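Local coordinates for protein putative mandelate racemase (Zymomonas mobilis, PDB 2OX4) that binds a magnesium ion and is probably a dehydratase (lyase) of the mandelate racemase branch of the enolase superfamily, at residues G64-P67 and F68-E71. Numbering follows the deposited sequence.
Sequences GEDP and FNTE
Asp66 and Asn69 close a type I beta turn, Asp66-Pro67-Phe68-Asn69, that leads into helix 70-79 in the N-terminal domain of this mandelate racemase-like chain. Asn69 N donates to Asp66 O over 2.9 Å, standing well above the carbonyl plane. A second bond comes from the Asp66 carboxylate: its CG lies anti to the backbone N (chi1 -174°), which brings OD1 back over the turn to accept from Phe68 N at 3.0 Å. This makes an Asx turn across Pro67; the hydrogen bond is fairly straight (N-H...O 162°), although Phe68 N meets OD1 from above the carboxylate plane. OD1 also lies at the edge of the Phe68 ring, 4.0 Å from CD1, while Asp66 OD2 accepts from a water at 2.7 Å. Replacing Asp66 with alanine removes both carboxylate oxygens and would probably leave Phe68 N without this acceptor and the water without its OD2 mate. Alongside, Asn69 ND2 lies 3.7 Å from Asp66 CB. Another water donates to Glu65 OE2 and accepts from Asp66 N and, at 3.0 Å, from Asn69 ND2. Further out, Pro67 and Phe68 pack on Leu3 and on Ile105 and Ala109, respectively, of helix 89-110, while Phe68 also meets Lys116 of the second subunit. Thr70 OG1 is hydrogen-bonded to Lys106 NZ, and Thr70 CG2 rests 3.6 Å from Pro67 O.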
loop_
_atom_site.group_PDB
_atom_site.type_symbol
_atom_site.label_atom_id
_atom_site.label_comp_id
_atom_site.label_asym_id
_atom_site.label_seq_id
_atom_site.Cartn_x
_atom_site.Cartn_y
_atom_site.Cartn_z
ATOM N N GLY C 64 48.805 6.105 3.844
ATOM C CA GLY C 64 48.983 7.116 2.794
ATOM C C GLY C 64 47.834 8.107 2.683
ATOM O O GLY C 64 47.974 9.155 2.049
ATOM N N GLU C 65 46.694 7.785 3.296
ATOM C CA GLU C 65 45.505 8.643 3.214
ATOM C C GLU C 65 45.612 9.863 4.127
ATOM O O GLU C 65 46.329 9.847 5.134
ATOM C CB GLU C 65 44.235 7.871 3.604
ATOM C CG GLU C 65 43.767 6.819 2.587
ATOM C CD GLU C 65 43.344 7.419 1.251
ATOM O OE1 GLU C 65 43.628 6.803 0.203
ATOM O OE2 GLU C 65 42.731 8.505 1.242
ATOM N N ASP C 66 44.866 10.902 3.769
ATOM C CA ASP C 66 44.698 12.087 4.599
ATOM C C ASP C 66 43.482 11.890 5.506
ATOM O O ASP C 66 42.343 11.843 5.024
ATOM C CB ASP C 66 44.465 13.299 3.698
ATOM C CG ASP C 66 44.419 14.619 4.459
ATOM O OD1 ASP C 66 44.302 14.631 5.699
ATOM O OD2 ASP C 66 44.520 15.669 3.794
ATOM N N PRO C 67 43.716 11.800 6.826
ATOM C CA PRO C 67 42.630 11.588 7.796
ATOM C C PRO C 67 41.557 12.693 7.839
ATOM O O PRO C 67 40.501 12.487 8.430
ATOM C CB PRO C 67 43.369 11.482 9.137
ATOM C CG PRO C 67 44.689 12.144 8.907
ATOM C CD PRO C 67 45.036 11.891 7.483
ATOM N N PHE C 68 41.821 13.852 7.231
ATOM C CA PHE C 68 40.787 14.879 7.054
ATOM C C PHE C 68 39.723 14.515 6.019
ATOM O O PHE C 68 38.624 15.070 6.041
ATOM C CB PHE C 68 41.387 16.251 6.732
ATOM C CG PHE C 68 41.716 17.047 7.965
ATOM C CD1 PHE C 68 42.797 16.687 8.765
ATOM C CD2 PHE C 68 40.910 18.110 8.357
ATOM C CE1 PHE C 68 43.090 17.399 9.928
ATOM C CE2 PHE C 68 41.200 18.831 9.517
ATOM C CZ PHE C 68 42.293 18.467 10.300
ATOM N N ASN C 69 40.051 13.580 5.127
ATOM C CA ASN C 69 39.118 13.174 4.061
ATOM C C ASN C 69 38.181 12.073 4.532
ATOM O O ASN C 69 38.114 11.001 3.938
ATOM C CB ASN C 69 39.889 12.745 2.807
ATOM C CG ASN C 69 40.532 13.922 2.105
ATOM O OD1 ASN C 69 40.069 15.056 2.236
ATOM N ND2 ASN C 69 41.607 13.669 1.367
ATOM N N THR C 70 37.466 12.333 5.622
ATOM C CA THR C 70 36.624 11.302 6.221
ATOM C C THR C 70 35.488 10.858 5.293
ATOM O O THR C 70 35.176 9.684 5.260
ATOM C CB THR C 70 36.042 11.714 7.573
ATOM O OG1 THR C 70 35.635 13.087 7.523
ATOM C CG2 THR C 70 37.058 11.488 8.698
ATOM N N GLU C 71 34.904 11.778 4.530
ATOM C CA GLU C 71 33.817 11.406 3.602
ATOM C C GLU C 71 34.299 10.466 2.499
ATOM O O GLU C 71 33.689 9.413 2.246
ATOM C CB GLU C 71 33.137 12.651 2.999
ATOM C CG GLU C 71 32.276 13.440 3.982
ATOM C CD GLU C 71 31.000 12.700 4.430
ATOM O OE1 GLU C 71 30.473 11.848 3.678
ATOM O OE2 GLU C 71 30.516 12.995 5.534
HETATM O O HOH W 1 43.183 11.100 1.399
HETATM O O HOH W 2 44.545 15.458 1.061
#